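Local coordinates for oligogalacturonate-specific porin KdgM (Dickeya dadantii, PDB 4PR7), which forms a monomeric outer-membrane pore specific for oligogalacturonides and is required for full virulence, at residues N90-L95 against R110-F115; V63-Y68 against S75-F80; W186-E191 against V210-S215; D104-L109 against N137-F142. One frame throughout, in Å; residues are numbered along the deposited sequence.

Contact 1 of 4, residues N90-L95 against R110-F115; sequences NYRPYL and RYRPYF. With OCT (N-octane), chain F.
Backbone hydrogen bonds hold Y91 to F115 and L95 to Y111 in two antiparallel hydrogen-bonded pairs, with Y91 N 2.9 Å from F115 O and L95 N 3.1 Å from Y111 O. Between them P93 lies across from P113, and neither has an N-H to give; CA-H...O contacts take over, R112 CA to P93 O (3.5 Å) and R92 CA to P113 O. Strands 90-100 and 105-116 form one beta hairpin of the twelve-stranded porin barrel. On its polar face, probably the pore lining, the guanidinium of R92, bent over at chi3 (-73°), stacks flat on that of R112, centres 3.7 Å apart and planes at 25°. The extended R112 chain also sets NE toward R92 O in a weak bond (3.4 Å). R92 NH2 makes a salt bridge with E61, and R112 NH2 bonds S81 OG. Apolar contacts occupy the other face. The Y91 and F115 rings lie side by side, nearly parallel (21°) but slid apart, with CD2 of each 3.5 Å from the other. The P93 and P113 side chains cross at about a right angle, CG to CG 4.1 Å, and octane C3 rests against P93 CB at 3.8 Å.

Contact 2 of 4, residues V63-Y68 against S75-F80; sequences VASYVY and SIEPGF. With OCT (N-octane), chain E; OCT (N-octane), chain F.
A64 with F80 and Y68 with I76 are the hydrogen-bonded pairs of an antiparallel beta hairpin, strands 57-69 and 74-85 of the barrel wall. Packing is closest between them, where S65 faces G79 in a non-hydrogen-bonded pair with CA atoms 4.2 Å apart. S65 CB presses on P78 O at 3.2 Å. With chi1 at 56°, S65 OG is brought alongside E77 OE1 (3.3 Å), at best a weak bond; the stronger partners are R26 for the serine and Y94 OH for the glutamate. E77 itself runs out extended, CG passing V67 CG2 at 4.0 Å. P78 makes the pairing one-sided: Y66 N reaches P78 O in a weak bond (3.3 Å), but the proline has no N-H to return, and its CD sits against Y66 O instead. The opposite face is looser. There the rings of Y68 and F80 lead away from the partner strand, and side chain to side chain, Y68 meets I76 only through CB, 4.2 Å from CG1. Bound octanes occupy this side, consistent with a lipid-facing surface: one sets C1 in the plane of the F80 ring, at its edge, 3.8 Å from CD1, and the other puts C8 3.7 Å from A64 CB.

Contact 3 of 4, residues W186-E191 against V210-S215; sequences WKPYVE and VGVQYS. With OCT (N-octane), chain C.
In the last hairpin of the barrel, strands 186-195 and 205-215, the rings of W186 and Y214 make a T-shaped pair: the Y214 edge turns to the face of the indole six-membered ring, planes at 64° and centroids 4.8 Å apart. Y214 CD2 does the touching, 3.6 Å from W186 CZ2. V212 CG2 meets the same indole from another direction, at its edge, 3.8 Å from CE3. An octane runs past both aromatics and comes within 4.0 Å of W186 CH2 through its C5, as expected of residues turned to lipid. Farther along this face V190 CG2 reaches V210 CG1 at 4.0 Å.

The other face carries a tyrosine-over-glycine pair, the aromatic rescue of glycine known in outer-membrane barrels as a mortise-tenon joint. Chi1 of Y189 (63°) sets CG between the backbone N and carbonyl carbon and swings the ring across the partner strand, where G211 CA makes a CH-pi contact 3.9 Å from the ring centroid. D4 takes the phenol OH by a hydrogen bond, tying the joint to the first strand, 2-10, and K177 makes a cation-pi contact with the ring.

Beside it K187 and Q213 run side by side, CE 3.4 Å from OE1. Their main chains bond in both directions, with K187 N 2.9 Å from Q213 O; the return bond from Q213 N comes to K187 O from well above its carbonyl plane (53°). P188 falls in a non-hydrogen-bonded pair with V212, so its missing N-H costs this strand pair nothing.

Contact 4 of 4, residues D104-L109 against N137-F142; sequences DLSVAL and NIDYTF
L105 CD1 fits the notch between two neighbours on the facing strand, 4.1 Å from I138 CG2 and 4.0 Å from Y140 CB. The leucine branch gets there because chi1 is extended (-177°), which sends CG away from the backbone N before CD1 bends back over the opposite chain. Next to it V107 and I138 lie side by side, pointing the same way, their CG1 atoms 3.9 Å apart; I138 thus fills the space alongside both V107 and L105. At the end of the row the Y140 ring lies along D104, CD2 close to the carbonyl O (3.6 Å) and CE2 3.9 Å from CB.

The relief on the other face is lower. S106 and A108 form a shallow floor, with D139 and N137 rising from the facing strand. S106 OG touches the flank of D139 at CB (3.9 Å), while the amide of N137 reaches on to a hydrogen bond with E151 on strand 146-157.

These are adjacent antiparallel strands, 105-116 and 131-142, of the closed barrel sheet. Their five main-chain hydrogen bonds run without a gap from D104 to A108; T141 N to D104 O is 2.9 Å and nearly straight (170°), and D139 N to S106 O is equally short at 2.9 Å. Main-chain groups of V107 and I138 bond instead to the strands on either side. The two faces differ: leucine, valine, isoleucine and tyrosine on one suit a lipid-facing wall, whereas serine, asparagine and aspartate, with the small A108 among them, fit a hydrated pore.

From the N terminus, contact 2 closes first, pairing strands 57-69 and 74-85 across a short turn. Contact 1 follows in series and closes the next hairpin, strands 90-100 and 105-116. These two touch directly: Y94 OH lies 2.6 Å from E77 OE1, and both lean on one octane. Contact 4 opens inside the loop of contact 1 and closes after it, so the two cross; they share strand 105-116, which contact 4 joins to strand 131-142. Contact 3 comes last, in series, and closes the final hairpin on the far side of the barrel's centre from contact 1. None nests within another, and each joins neighbouring strands of one closed sheet.

Contact 1 of 4, residues N90-L95 against R110-F115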
# COMPACT_ATOMS: atom_id res chain seq x y z
N ASN A 90 -12.70 -2.65 10.43
CA ASN A 90 -12.96 -1.30 9.91
C ASN A 90 -13.27 -1.22 8.42
O ASN A 90 -12.91 -2.10 7.63
CB ASN A 90 -11.84 -0.32 10.29
CG ASN A 90 -10.48 -0.74 9.78
OD1 ASN A 90 -10.36 -1.51 8.82
ND2 ASN A 90 -9.43 -0.22 10.41
N TYR A 91 -13.95 -0.14 8.08
CA TYR A 91 -14.35 0.14 6.72
C TYR A 91 -13.56 1.36 6.27
O TYR A 91 -13.58 2.40 6.92
CB TYR A 91 -15.86 0.40 6.69
CG TYR A 91 -16.36 1.16 5.49
CD1 TYR A 91 -16.19 0.66 4.20
CD2 TYR A 91 -17.04 2.36 5.65
CE1 TYR A 91 -16.67 1.36 3.10
CE2 TYR A 91 -17.51 3.06 4.55
CZ TYR A 91 -17.32 2.56 3.28
OH TYR A 91 -17.79 3.27 2.20
N ARG A 92 -12.87 1.22 5.15
CA ARG A 92 -11.91 2.21 4.69
C ARG A 92 -12.00 2.47 3.19
O ARG A 92 -11.13 2.02 2.45
CB ARG A 92 -10.49 1.75 5.06
CG ARG A 92 -10.21 1.83 6.54
CD ARG A 92 -8.73 1.75 6.82
NE ARG A 92 -8.21 0.40 6.62
CZ ARG A 92 -6.95 0.11 6.30
NH1 ARG A 92 -6.05 1.06 6.13
NH2 ARG A 92 -6.59 -1.15 6.16
N PRO A 93 -13.02 3.21 2.74
CA PRO A 93 -13.07 3.57 1.32
C PRO A 93 -12.00 4.60 0.98
O PRO A 93 -11.46 5.25 1.88
CB PRO A 93 -14.47 4.15 1.17
CG PRO A 93 -14.78 4.75 2.49
CD PRO A 93 -14.07 3.89 3.51
N TYR A 94 -11.65 4.74 -0.30
CA TYR A 94 -10.63 5.72 -0.67
C TYR A 94 -10.77 6.30 -2.07
O TYR A 94 -11.55 5.85 -2.88
CB TYR A 94 -9.23 5.12 -0.49
CG TYR A 94 -8.90 4.01 -1.43
CD1 TYR A 94 -9.06 2.67 -1.05
CD2 TYR A 94 -8.38 4.27 -2.68
CE1 TYR A 94 -8.72 1.63 -1.91
CE2 TYR A 94 -8.04 3.26 -3.55
CZ TYR A 94 -8.19 1.94 -3.17
OH TYR A 94 -7.84 0.95 -4.06
N LEU A 95 -9.98 7.33 -2.33
CA LEU A 95 -9.91 7.92 -3.65
C LEU A 95 -8.48 8.32 -3.87
O LEU A 95 -7.97 9.19 -3.18
CB LEU A 95 -10.81 9.15 -3.74
CG LEU A 95 -10.94 9.75 -5.15
CD1 LEU A 95 -11.64 8.82 -6.13
CD2 LEU A 95 -11.68 11.07 -5.08
N ARG A 110 -3.85 10.05 -2.06
CA ARG A 110 -5.01 9.27 -1.64
C ARG A 110 -5.64 9.85 -0.38
O ARG A 110 -4.95 10.12 0.58
CB ARG A 110 -4.61 7.82 -1.38
CG ARG A 110 -5.77 6.93 -0.86
CD ARG A 110 -5.28 5.53 -0.47
NE ARG A 110 -4.26 5.61 0.57
CZ ARG A 110 -3.47 4.60 0.93
NH1 ARG A 110 -3.60 3.40 0.37
NH2 ARG A 110 -2.55 4.79 1.87
N TYR A 111 -6.95 10.06 -0.41
CA TYR A 111 -7.75 10.31 0.80
C TYR A 111 -8.43 9.01 1.21
O TYR A 111 -9.13 8.42 0.41
CB TYR A 111 -8.81 11.39 0.51
CG TYR A 111 -9.84 11.61 1.62
CD1 TYR A 111 -9.46 12.06 2.89
CD2 TYR A 111 -11.21 11.42 1.37
CE1 TYR A 111 -10.41 12.27 3.88
CE2 TYR A 111 -12.15 11.63 2.36
CZ TYR A 111 -11.75 12.06 3.61
OH TYR A 111 -12.70 12.26 4.57
N ARG A 112 -8.23 8.59 2.47
CA ARG A 112 -8.80 7.34 2.95
C ARG A 112 -9.42 7.44 4.36
O ARG A 112 -8.75 7.20 5.35
CB ARG A 112 -7.72 6.24 2.92
CG ARG A 112 -8.29 4.83 3.03
CD ARG A 112 -7.20 3.77 2.99
NE ARG A 112 -7.76 2.44 2.76
CZ ARG A 112 -7.07 1.30 2.81
NH1 ARG A 112 -5.77 1.31 3.08
NH2 ARG A 112 -7.69 0.15 2.59
N PRO A 113 -10.72 7.80 4.45
CA PRO A 113 -11.35 7.73 5.77
C PRO A 113 -11.37 6.31 6.37
O PRO A 113 -11.19 5.33 5.65
CB PRO A 113 -12.76 8.28 5.53
CG PRO A 113 -13.02 8.11 4.07
CD PRO A 113 -11.67 8.16 3.39
N TYR A 114 -11.54 6.20 7.68
CA TYR A 114 -11.67 4.89 8.32
C TYR A 114 -12.78 4.97 9.35
O TYR A 114 -12.96 5.99 10.00
CB TYR A 114 -10.34 4.41 8.94
CG TYR A 114 -9.76 5.27 10.06
CD1 TYR A 114 -10.21 5.13 11.37
CD2 TYR A 114 -8.77 6.22 9.81
CE1 TYR A 114 -9.68 5.91 12.40
CE2 TYR A 114 -8.23 7.01 10.83
CZ TYR A 114 -8.69 6.85 12.12
OH TYR A 114 -8.19 7.62 13.14
N PHE A 115 -13.54 3.88 9.46
CA PHE A 115 -14.61 3.76 10.44
C PHE A 115 -14.36 2.41 11.12
O PHE A 115 -14.47 1.37 10.47
CB PHE A 115 -15.97 3.80 9.76
CG PHE A 115 -16.21 5.04 8.90
CD1 PHE A 115 -16.85 6.16 9.43
CD2 PHE A 115 -15.81 5.08 7.57
CE1 PHE A 115 -17.09 7.29 8.65
CE2 PHE A 115 -16.04 6.20 6.78
CZ PHE A 115 -16.68 7.31 7.33
C1 OCT F . -17.53 3.28 -0.97
C2 OCT F . -17.01 3.53 -2.37
C3 OCT F . -15.76 4.40 -2.35
C4 OCT F . -16.04 5.89 -2.09
C5 OCT F . -14.79 6.73 -2.35
C6 OCT F . -14.98 8.20 -1.99
C7 OCT F . -14.75 8.47 -0.50
C8 OCT F . -13.30 8.27 -0.11

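Contact 2 of 4, residues V63-Y68 against S75-F80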
# COMPACT_ATOMS: atom_id res chain seq x y z
N VAL A 63 -10.21 -5.63 -0.73
CA VAL A 63 -10.29 -4.33 -1.42
C VAL A 63 -10.84 -4.48 -2.83
O VAL A 63 -10.40 -5.36 -3.57
CB VAL A 63 -8.91 -3.66 -1.50
CG1 VAL A 63 -9.03 -2.24 -2.05
CG2 VAL A 63 -8.27 -3.60 -0.11
N ALA A 64 -11.84 -3.67 -3.20
CA ALA A 64 -12.23 -3.55 -4.60
C ALA A 64 -12.07 -2.11 -5.06
O ALA A 64 -12.34 -1.18 -4.30
CB ALA A 64 -13.67 -4.05 -4.83
N SER A 65 -11.63 -1.94 -6.30
CA SER A 65 -11.43 -0.61 -6.88
C SER A 65 -11.51 -0.60 -8.42
O SER A 65 -11.60 -1.64 -9.06
CB SER A 65 -10.10 -0.02 -6.42
OG SER A 65 -9.00 -0.87 -6.71
N TYR A 66 -11.54 0.60 -8.98
CA TYR A 66 -11.51 0.84 -10.43
C TYR A 66 -10.52 1.98 -10.67
O TYR A 66 -10.68 3.06 -10.09
CB TYR A 66 -12.90 1.29 -10.94
CG TYR A 66 -13.58 0.38 -11.95
CD1 TYR A 66 -14.66 -0.43 -11.58
CD2 TYR A 66 -13.16 0.34 -13.29
CE1 TYR A 66 -15.30 -1.26 -12.51
CE2 TYR A 66 -13.78 -0.50 -14.22
CZ TYR A 66 -14.85 -1.30 -13.82
OH TYR A 66 -15.49 -2.13 -14.73
N VAL A 67 -9.52 1.76 -11.53
CA VAL A 67 -8.67 2.83 -12.00
C VAL A 67 -9.30 3.34 -13.29
O VAL A 67 -9.42 2.60 -14.27
CB VAL A 67 -7.23 2.36 -12.30
CG1 VAL A 67 -6.36 3.52 -12.78
CG2 VAL A 67 -6.59 1.75 -11.07
N TYR A 68 -9.75 4.59 -13.27
CA TYR A 68 -10.20 5.26 -14.49
C TYR A 68 -9.07 6.14 -14.99
O TYR A 68 -8.62 7.03 -14.27
CB TYR A 68 -11.43 6.12 -14.22
CG TYR A 68 -11.97 6.75 -15.47
CD1 TYR A 68 -12.94 6.10 -16.25
CD2 TYR A 68 -11.51 7.99 -15.90
CE1 TYR A 68 -13.43 6.69 -17.41
CE2 TYR A 68 -11.99 8.58 -17.05
CZ TYR A 68 -12.95 7.93 -17.80
OH TYR A 68 -13.40 8.51 -18.95
N SER A 75 -5.04 9.66 -13.80
CA SER A 75 -6.07 8.67 -13.52
C SER A 75 -6.71 8.93 -12.14
O SER A 75 -6.13 9.63 -11.29
CB SER A 75 -5.42 7.28 -13.50
OG SER A 75 -4.33 7.31 -12.58
N ILE A 76 -7.89 8.36 -11.91
CA ILE A 76 -8.47 8.33 -10.57
C ILE A 76 -8.96 6.95 -10.17
O ILE A 76 -9.47 6.18 -11.01
CB ILE A 76 -9.63 9.33 -10.38
CG1 ILE A 76 -10.72 9.11 -11.41
CG2 ILE A 76 -9.09 10.74 -10.44
CD1 ILE A 76 -12.08 9.56 -10.91
N GLU A 77 -8.80 6.64 -8.90
CA GLU A 77 -9.10 5.32 -8.39
C GLU A 77 -9.94 5.37 -7.14
O GLU A 77 -9.38 5.51 -6.05
CB GLU A 77 -7.82 4.58 -8.10
CG GLU A 77 -8.01 3.16 -7.66
CD GLU A 77 -6.74 2.55 -7.14
OE1 GLU A 77 -6.82 1.53 -6.42
OE2 GLU A 77 -5.67 3.13 -7.42
N PRO A 78 -11.26 5.26 -7.29
CA PRO A 78 -12.12 5.02 -6.13
C PRO A 78 -11.98 3.59 -5.60
O PRO A 78 -11.90 2.63 -6.38
CB PRO A 78 -13.52 5.28 -6.68
CG PRO A 78 -13.39 5.10 -8.15
CD PRO A 78 -12.05 5.64 -8.47
N GLY A 79 -11.94 3.44 -4.29
CA GLY A 79 -11.78 2.12 -3.70
C GLY A 79 -12.68 1.91 -2.51
O GLY A 79 -13.11 2.85 -1.87
N PHE A 80 -12.95 0.64 -2.23
CA PHE A 80 -13.79 0.20 -1.15
C PHE A 80 -13.04 -0.91 -0.40
O PHE A 80 -12.54 -1.86 -1.03
CB PHE A 80 -15.08 -0.35 -1.76
CG PHE A 80 -15.96 -1.02 -0.76
CD1 PHE A 80 -16.87 -0.29 -0.02
CD2 PHE A 80 -15.86 -2.40 -0.54
CE1 PHE A 80 -17.68 -0.91 0.91
CE2 PHE A 80 -16.66 -3.02 0.41
CZ PHE A 80 -17.56 -2.27 1.13
C1 OCT E . -16.46 -11.09 -1.00
C2 OCT E . -15.50 -9.93 -0.81
C3 OCT E . -15.72 -8.78 -1.80
C4 OCT E . -16.49 -7.62 -1.17
C5 OCT E . -16.13 -6.28 -1.80
C6 OCT E . -16.46 -6.26 -3.28
C7 OCT E . -17.19 -4.98 -3.67
C8 OCT E . -17.28 -4.83 -5.18
C1 OCT F . -17.53 3.28 -0.97
C2 OCT F . -17.01 3.53 -2.37
C3 OCT F . -15.76 4.40 -2.35
C4 OCT F . -16.04 5.89 -2.09
C5 OCT F . -14.79 6.73 -2.35
C6 OCT F . -14.98 8.20 -1.99
C7 OCT F . -14.75 8.47 -0.50
C8 OCT F . -13.30 8.27 -0.11

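Contact 3 of 4, residues W186-E191 against V210-S215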
# COMPACT_ATOMS: atom_id res chain seq x y z
N TRP A 186 9.63 -12.09 -9.89
CA TRP A 186 10.03 -11.81 -8.51
C TRP A 186 10.49 -10.39 -8.34
O TRP A 186 11.35 -9.92 -9.09
CB TRP A 186 11.15 -12.73 -8.05
CG TRP A 186 10.82 -14.18 -8.02
CD1 TRP A 186 11.17 -15.11 -8.95
CD2 TRP A 186 10.09 -14.88 -7.00
NE1 TRP A 186 10.70 -16.34 -8.58
CE2 TRP A 186 10.05 -16.23 -7.38
CE3 TRP A 186 9.46 -14.48 -5.81
CZ2 TRP A 186 9.40 -17.20 -6.61
CZ3 TRP A 186 8.84 -15.44 -5.05
CH2 TRP A 186 8.82 -16.79 -5.44
N LYS A 187 9.93 -9.72 -7.34
CA LYS A 187 10.31 -8.37 -6.96
C LYS A 187 10.48 -8.24 -5.44
O LYS A 187 9.52 -7.89 -4.73
CB LYS A 187 9.26 -7.37 -7.45
CG LYS A 187 9.60 -5.92 -7.14
CD LYS A 187 8.36 -5.06 -7.18
CE LYS A 187 7.86 -4.89 -8.60
NZ LYS A 187 8.73 -3.96 -9.37
N PRO A 188 11.71 -8.48 -4.94
CA PRO A 188 11.98 -8.22 -3.53
C PRO A 188 12.02 -6.73 -3.21
O PRO A 188 12.29 -5.91 -4.07
CB PRO A 188 13.37 -8.85 -3.34
CG PRO A 188 14.01 -8.73 -4.69
CD PRO A 188 12.87 -9.11 -5.59
N TYR A 189 11.76 -6.39 -1.96
CA TYR A 189 11.80 -4.99 -1.59
C TYR A 189 12.03 -4.78 -0.12
O TYR A 189 11.82 -5.67 0.70
CB TYR A 189 10.51 -4.29 -2.02
CG TYR A 189 9.27 -4.81 -1.33
CD1 TYR A 189 8.49 -5.79 -1.93
CD2 TYR A 189 8.86 -4.32 -0.11
CE1 TYR A 189 7.34 -6.27 -1.33
CE2 TYR A 189 7.71 -4.80 0.52
CZ TYR A 189 6.95 -5.76 -0.10
OH TYR A 189 5.79 -6.24 0.48
N VAL A 190 12.42 -3.56 0.20
CA VAL A 190 12.68 -3.19 1.56
C VAL A 190 12.11 -1.78 1.75
O VAL A 190 12.05 -0.99 0.80
CB VAL A 190 14.20 -3.27 1.87
CG1 VAL A 190 14.98 -2.29 1.03
CG2 VAL A 190 14.48 -3.06 3.34
N GLU A 191 11.65 -1.49 2.95
CA GLU A 191 11.17 -0.15 3.30
C GLU A 191 11.63 0.17 4.69
O GLU A 191 11.66 -0.71 5.55
CB GLU A 191 9.65 -0.07 3.29
CG GLU A 191 8.93 -1.03 2.36
CD GLU A 191 7.43 -0.88 2.44
OE1 GLU A 191 6.96 0.14 3.00
OE2 GLU A 191 6.71 -1.78 1.94
N VAL A 210 10.50 -5.98 5.11
CA VAL A 210 11.08 -6.64 3.95
C VAL A 210 10.01 -7.54 3.40
O VAL A 210 9.25 -8.14 4.16
CB VAL A 210 12.34 -7.49 4.25
CG1 VAL A 210 13.46 -6.61 4.74
CG2 VAL A 210 12.05 -8.61 5.25
N GLY A 211 9.93 -7.61 2.08
CA GLY A 211 8.94 -8.47 1.47
C GLY A 211 9.38 -8.89 0.09
O GLY A 211 10.45 -8.50 -0.39
N VAL A 212 8.54 -9.67 -0.54
CA VAL A 212 8.71 -9.99 -1.93
C VAL A 212 7.36 -10.14 -2.60
O VAL A 212 6.42 -10.70 -2.01
CB VAL A 212 9.55 -11.26 -2.11
CG1 VAL A 212 8.88 -12.48 -1.46
CG2 VAL A 212 9.83 -11.48 -3.58
N GLN A 213 7.28 -9.65 -3.84
CA GLN A 213 6.10 -9.82 -4.68
C GLN A 213 6.36 -10.86 -5.77
O GLN A 213 7.33 -10.73 -6.55
CB GLN A 213 5.76 -8.48 -5.33
CG GLN A 213 4.55 -8.48 -6.24
CD GLN A 213 4.49 -7.19 -7.04
OE1 GLN A 213 5.28 -6.98 -7.98
NE2 GLN A 213 3.58 -6.31 -6.66
N TYR A 214 5.50 -11.87 -5.82
CA TYR A 214 5.50 -12.84 -6.93
C TYR A 214 4.41 -12.51 -7.96
O TYR A 214 3.24 -12.46 -7.61
CB TYR A 214 5.29 -14.27 -6.41
CG TYR A 214 5.26 -15.26 -7.54
CD1 TYR A 214 4.06 -15.71 -8.07
CD2 TYR A 214 6.45 -15.72 -8.10
CE1 TYR A 214 4.03 -16.60 -9.12
CE2 TYR A 214 6.43 -16.64 -9.14
CZ TYR A 214 5.22 -17.07 -9.65
OH TYR A 214 5.19 -17.96 -10.68
N SER A 215 4.79 -12.31 -9.22
CA SER A 215 3.83 -12.07 -10.31
C SER A 215 3.67 -13.29 -11.20
O SER A 215 4.66 -13.90 -11.64
CB SER A 215 4.27 -10.88 -11.17
OG SER A 215 4.19 -9.69 -10.42
C1 OCT C . 7.67 -16.82 -0.25
C2 OCT C . 7.15 -16.07 -1.47
C3 OCT C . 5.63 -16.02 -1.49
C4 OCT C . 5.07 -15.93 -2.92
C5 OCT C . 5.29 -17.23 -3.72
C6 OCT C . 4.06 -17.68 -4.52
C7 OCT C . 4.04 -19.20 -4.72
C8 OCT C . 3.34 -19.62 -6.01

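Contact 4 of 4, residues D104-L109 against N137-F142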
# COMPACT_ATOMS: atom_id res chain seq x y z
N ASP A 104 9.30 7.54 -16.12
CA ASP A 104 9.99 6.99 -14.96
C ASP A 104 9.48 7.55 -13.63
O ASP A 104 9.83 7.03 -12.58
CB ASP A 104 11.48 7.28 -15.08
CG ASP A 104 12.10 6.68 -16.32
OD1 ASP A 104 11.64 5.61 -16.78
OD2 ASP A 104 13.08 7.26 -16.83
N LEU A 105 8.66 8.59 -13.68
CA LEU A 105 8.31 9.35 -12.48
C LEU A 105 6.81 9.59 -12.32
O LEU A 105 6.18 10.26 -13.16
CB LEU A 105 9.05 10.69 -12.51
CG LEU A 105 8.88 11.61 -11.30
CD1 LEU A 105 9.66 11.05 -10.12
CD2 LEU A 105 9.37 13.01 -11.64
N SER A 106 6.25 9.07 -11.24
CA SER A 106 4.83 9.24 -10.95
C SER A 106 4.60 9.73 -9.52
O SER A 106 5.36 9.43 -8.61
CB SER A 106 4.07 7.94 -11.17
OG SER A 106 4.57 6.92 -10.32
N VAL A 107 3.54 10.50 -9.35
CA VAL A 107 3.10 10.96 -8.05
C VAL A 107 1.63 10.61 -7.86
O VAL A 107 0.88 10.46 -8.83
CB VAL A 107 3.29 12.47 -7.90
CG1 VAL A 107 4.78 12.80 -7.87
CG2 VAL A 107 2.59 13.23 -9.02
N ALA A 108 1.23 10.45 -6.60
CA ALA A 108 -0.18 10.16 -6.29
C ALA A 108 -0.58 10.74 -4.94
O ALA A 108 0.26 11.00 -4.09
CB ALA A 108 -0.43 8.68 -6.34
N LEU A 109 -1.88 10.95 -4.78
CA LEU A 109 -2.48 11.43 -3.54
C LEU A 109 -3.76 10.63 -3.26
O LEU A 109 -4.62 10.53 -4.13
CB LEU A 109 -2.84 12.90 -3.64
CG LEU A 109 -3.39 13.48 -2.33
CD1 LEU A 109 -2.33 13.41 -1.24
CD2 LEU A 109 -3.88 14.91 -2.51
N ASN A 137 2.57 10.02 -2.43
CA ASN A 137 3.61 9.13 -2.94
C ASN A 137 4.36 9.74 -4.12
O ASN A 137 3.75 10.34 -5.02
CB ASN A 137 2.98 7.83 -3.43
CG ASN A 137 2.43 6.99 -2.31
OD1 ASN A 137 1.28 7.17 -1.87
ND2 ASN A 137 3.23 6.06 -1.82
N ILE A 138 5.68 9.55 -4.14
CA ILE A 138 6.51 9.87 -5.31
C ILE A 138 7.35 8.64 -5.64
O ILE A 138 8.11 8.19 -4.79
CB ILE A 138 7.47 11.04 -5.03
CG1 ILE A 138 6.68 12.26 -4.54
CG2 ILE A 138 8.28 11.36 -6.27
CD1 ILE A 138 7.56 13.42 -4.11
N ASP A 139 7.23 8.13 -6.86
CA ASP A 139 7.90 6.87 -7.23
C ASP A 139 8.76 7.08 -8.46
O ASP A 139 8.30 7.62 -9.47
CB ASP A 139 6.88 5.74 -7.44
CG ASP A 139 6.13 5.42 -6.18
OD1 ASP A 139 4.92 5.71 -6.09
OD2 ASP A 139 6.77 4.93 -5.23
N TYR A 140 10.03 6.69 -8.36
CA TYR A 140 10.99 6.90 -9.41
C TYR A 140 11.68 5.60 -9.80
O TYR A 140 12.35 4.97 -8.98
CB TYR A 140 12.00 7.98 -9.00
CG TYR A 140 13.06 8.19 -10.03
CD1 TYR A 140 14.39 7.90 -9.75
CD2 TYR A 140 12.74 8.64 -11.30
CE1 TYR A 140 15.38 8.09 -10.69
CE2 TYR A 140 13.72 8.83 -12.26
CZ TYR A 140 15.03 8.54 -11.95
OH TYR A 140 16.01 8.71 -12.90
N THR A 141 11.50 5.20 -11.06
CA THR A 141 12.12 3.98 -11.59
C THR A 141 13.47 4.29 -12.23
O THR A 141 13.57 5.16 -13.06
CB THR A 141 11.19 3.29 -12.62
OG1 THR A 141 10.02 2.81 -11.95
CG2 THR A 141 11.89 2.10 -13.29
N PHE A 142 14.52 3.58 -11.83
CA PHE A 142 15.82 3.80 -12.45
C PHE A 142 16.50 2.48 -12.80
O PHE A 142 16.17 1.44 -12.26
CB PHE A 142 16.71 4.64 -11.53
CG PHE A 142 16.94 4.04 -10.17
CD1 PHE A 142 16.01 4.20 -9.16
CD2 PHE A 142 18.09 3.33 -9.90
CE1 PHE A 142 16.22 3.66 -7.92
CE2 PHE A 142 18.32 2.79 -8.65
CZ PHE A 142 17.38 2.96 -7.65